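Side-chain contact in interleukin-15 receptor alpha chain (Mus musculus, PDB 2PSM), which probably binds the cytokine interleukin-15 through its extracellular sushi domain: residues V29-R34 / A62-P67. Numbering follows the deposited sequence.
Sequences VNSRER and AHWTTP
W64 reaches across to S31 and E33 with the benzo end of its indole. The closest approach is apolar: E33 CG lies 3.6 Å from W64 CH2, coming at the ring obliquely. W64 CZ3 lies 3.8 Å from the backbone oxygen S31 O. A second apolar touch sits nearer the start of both segments, where V29 CG2 meets A62 CB at 4.0 Å. With V29 CG1 anti to the backbone N (chi1 172°), CG2 is left beside that N as the branch that touches A62.

No hydrogen bond crosses between the segments. The polar ends turn to other partners. The E33 chain bends at chi2 (-70°), and the carboxylate plane stands 85° from the indole plane. E33 OE1 accepts the N-H of K25 and OE2 that of N26, while S31 OG is hydrogen-bonded to N26 O and W64 NE1 to P12 O.

Strand 50-56 runs between strands 32-37 and 61-64 in the antiparallel sheet, and W64 also packs on its I51, on V24 and on C11, which is disulfide-bonded to C53. A tryptophan packed beside the first disulfide of a small beta domain is characteristic of the sushi (SCR) fold.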
ATOM      1  N   VAL B  29       9.946   7.477  21.546  1.00 35.94           N
ATOM      2  CA  VAL B  29       8.586   7.746  21.094  1.00 35.60           C
ATOM      3  C   VAL B  29       8.611   8.534  19.791  1.00 33.35           C
ATOM      4  O   VAL B  29       9.418   9.444  19.628  1.00 35.10           O
ATOM      5  CB  VAL B  29       7.804   8.542  22.167  1.00 35.64           C
ATOM      6  CG1 VAL B  29       6.456   9.000  21.624  1.00 31.66           C
ATOM      7  CG2 VAL B  29       7.607   7.671  23.394  1.00 36.49           C
ATOM      8  N   ASN B  30       7.713   8.166  18.880  1.00 33.44           N
ATOM      9  CA  ASN B  30       7.578   8.769  17.551  1.00 32.04           C
ATOM     10  C   ASN B  30       8.521   8.129  16.536  1.00 32.95           C
ATOM     11  O   ASN B  30       8.457   8.436  15.346  1.00 33.38           O
ATOM     12  CB  ASN B  30       7.822  10.281  17.586  1.00 32.57           C
ATOM     13  CG  ASN B  30       6.786  11.021  18.404  1.00 34.21           C
ATOM     14  OD1 ASN B  30       5.590  10.736  18.316  1.00 31.70           O
ATOM     15  ND2 ASN B  30       7.238  11.987  19.198  1.00 38.28           N
ATOM     16  N   SER B  31       9.396   7.238  16.997  1.00 31.90           N
ATOM     17  CA  SER B  31      10.322   6.572  16.086  1.00 33.73           C
ATOM     18  C   SER B  31       9.596   5.596  15.165  1.00 33.73           C
ATOM     19  O   SER B  31       8.686   4.888  15.593  1.00 34.53           O
ATOM     20  CB  SER B  31      11.401   5.812  16.857  1.00 34.89           C
ATOM     21  OG  SER B  31      12.258   5.125  15.949  1.00 37.65           O
ATOM     22  N   ARG B  32      10.015   5.560  13.903  1.00 32.89           N
ATOM     23  CA  ARG B  32       9.426   4.675  12.898  1.00 32.13           C
ATOM     24  C   ARG B  32      10.511   3.737  12.382  1.00 31.85           C
ATOM     25  O   ARG B  32      11.495   4.186  11.798  1.00 33.21           O
ATOM     26  CB  ARG B  32       8.861   5.506  11.737  1.00 31.91           C
ATOM     27  CG  ARG B  32       7.796   6.500  12.166  1.00 35.07           C
ATOM     28  CD  ARG B  32       7.453   7.500  11.065  1.00 36.78           C
ATOM     29  NE  ARG B  32       6.109   7.294  10.535  1.00 36.85           N
ATOM     30  CZ  ARG B  32       5.834   6.601   9.440  1.00 34.49           C
ATOM     31  NH1 ARG B  32       6.813   6.046   8.747  1.00 37.39           N
ATOM     32  NH2 ARG B  32       4.577   6.459   9.041  1.00 38.29           N
ATOM     33  N   GLU B  33      10.331   2.440  12.602  1.00 29.32           N
ATOM     34  CA  GLU B  33      11.307   1.445  12.164  1.00 28.51           C
ATOM     35  C   GLU B  33      10.636   0.470  11.207  1.00 26.85           C
ATOM     36  O   GLU B  33       9.412   0.367  11.174  1.00 25.67           O
ATOM     37  CB  GLU B  33      11.867   0.673  13.367  1.00 29.60           C
ATOM     38  CG  GLU B  33      12.568   1.524  14.437  1.00 30.21           C
ATOM     39  CD  GLU B  33      13.913   2.101  13.986  1.00 34.27           C
ATOM     40  OE1 GLU B  33      14.600   1.471  13.156  1.00 37.54           O
ATOM     41  OE2 GLU B  33      14.297   3.182  14.481  1.00 35.45           O
ATOM     42  N   ARG B  34      11.435  -0.260  10.441  1.00 27.04           N
ATOM     43  CA  ARG B  34      10.876  -1.201   9.489  1.00 26.09           C
ATOM     44  C   ARG B  34      11.573  -2.542   9.459  1.00 26.90           C
ATOM     45  O   ARG B  34      12.801  -2.619   9.453  1.00 26.84           O
ATOM     46  CB  ARG B  34      10.906  -0.612   8.072  1.00 24.48           C
ATOM     47  CG  ARG B  34       9.881   0.480   7.805  1.00 22.41           C
ATOM     48  CD  ARG B  34       9.987   0.975   6.361  1.00 26.56           C
ATOM     49  NE  ARG B  34       9.093   2.103   6.111  1.00 27.66           N
ATOM     50  CZ  ARG B  34       7.781   1.992   5.933  1.00 27.33           C
ATOM     51  NH1 ARG B  34       7.202   0.799   5.970  1.00 26.33           N
ATOM     52  NH2 ARG B  34       7.044   3.077   5.728  1.00 25.93           N
ATOM     53  N   ALA B  62       5.357   3.330  26.636  1.00 40.62           N
ATOM     54  CA  ALA B  62       5.362   3.280  25.187  1.00 39.10           C
ATOM     55  C   ALA B  62       5.377   1.834  24.709  1.00 36.50           C
ATOM     56  O   ALA B  62       5.804   0.932  25.426  1.00 37.66           O
ATOM     57  CB  ALA B  62       6.580   4.031  24.645  1.00 35.84           C
ATOM     58  N   HIS B  63       4.896   1.627  23.491  1.00 35.23           N
ATOM     59  CA  HIS B  63       4.852   0.305  22.885  1.00 33.12           C
ATOM     60  C   HIS B  63       4.879   0.479  21.374  1.00 30.99           C
ATOM     61  O   HIS B  63       4.526   1.542  20.846  1.00 29.27           O
ATOM     62  CB  HIS B  63       3.574  -0.429  23.293  1.00 34.60           C
ATOM     63  CG  HIS B  63       2.324   0.186  22.745  1.00 36.61           C
ATOM     64  ND1 HIS B  63       1.912   0.003  21.442  1.00 40.15           N
ATOM     65  CD2 HIS B  63       1.418   1.018  23.312  1.00 39.84           C
ATOM     66  CE1 HIS B  63       0.806   0.695  21.230  1.00 40.04           C
ATOM     67  NE2 HIS B  63       0.485   1.320  22.348  1.00 40.37           N
ATOM     68  N   TRP B  64       5.320  -0.565  20.688  1.00 28.29           N
ATOM     69  CA  TRP B  64       5.377  -0.565  19.240  1.00 28.90           C
ATOM     70  C   TRP B  64       3.986  -0.865  18.704  1.00 28.82           C
ATOM     71  O   TRP B  64       3.257  -1.676  19.286  1.00 28.14           O
ATOM     72  CB  TRP B  64       6.338  -1.646  18.748  1.00 28.94           C
ATOM     73  CG  TRP B  64       7.776  -1.345  18.996  1.00 28.80           C
ATOM     74  CD1 TRP B  64       8.609  -1.973  19.882  1.00 30.83           C
ATOM     75  CD2 TRP B  64       8.568  -0.356  18.331  1.00 28.56           C
ATOM     76  NE1 TRP B  64       9.872  -1.435  19.805  1.00 29.75           N
ATOM     77  CE2 TRP B  64       9.876  -0.441  18.864  1.00 29.47           C
ATOM     78  CE3 TRP B  64       8.302   0.592  17.335  1.00 28.65           C
ATOM     79  CZ2 TRP B  64      10.915   0.390  18.433  1.00 28.44           C
ATOM     80  CZ3 TRP B  64       9.339   1.417  16.903  1.00 30.26           C
ATOM     81  CH2 TRP B  64      10.629   1.311  17.454  1.00 29.13           C
ATOM     82  N   THR B  65       3.604  -0.204  17.615  1.00 27.92           N
ATOM     83  CA  THR B  65       2.302  -0.468  17.014  1.00 27.27           C
ATOM     84  C   THR B  65       2.358  -1.904  16.508  1.00 26.82           C
ATOM     85  O   THR B  65       3.442  -2.437  16.283  1.00 27.88           O
ATOM     86  CB  THR B  65       2.018   0.470  15.832  1.00 26.38           C
ATOM     87  OG1 THR B  65       3.169   0.535  14.985  1.00 27.48           O
ATOM     88  CG2 THR B  65       1.676   1.859  16.330  1.00 23.98           C
ATOM     89  N   THR B  66       1.202  -2.533  16.334  1.00 26.88           N
ATOM     90  CA  THR B  66       1.164  -3.918  15.872  1.00 27.63           C
ATOM     91  C   THR B  66       1.417  -4.024  14.366  1.00 26.96           C
ATOM     92  O   THR B  66       0.676  -3.461  13.559  1.00 23.86           O
ATOM     93  CB  THR B  66      -0.188  -4.557  16.196  1.00 26.93           C
ATOM     94  OG1 THR B  66      -0.409  -4.496  17.609  1.00 28.32           O
ATOM     95  CG2 THR B  66      -0.209  -6.011  15.755  1.00 28.84           C
ATOM     96  N   PRO B  67       2.471  -4.758  13.973  1.00 25.49           N
ATOM     97  CA  PRO B  67       2.804  -4.921  12.556  1.00 25.20           C
ATOM     98  C   PRO B  67       1.824  -5.825  11.807  1.00 24.65           C
ATOM     99  O   PRO B  67       1.258  -6.755  12.382  1.00 25.58           O
ATOM    100  CB  PRO B  67       4.222  -5.498  12.603  1.00 26.21           C
ATOM    101  CG  PRO B  67       4.190  -6.343  13.840  1.00 26.63           C
ATOM    102  CD  PRO B  67       3.444  -5.464  14.832  1.00 28.43           C
TER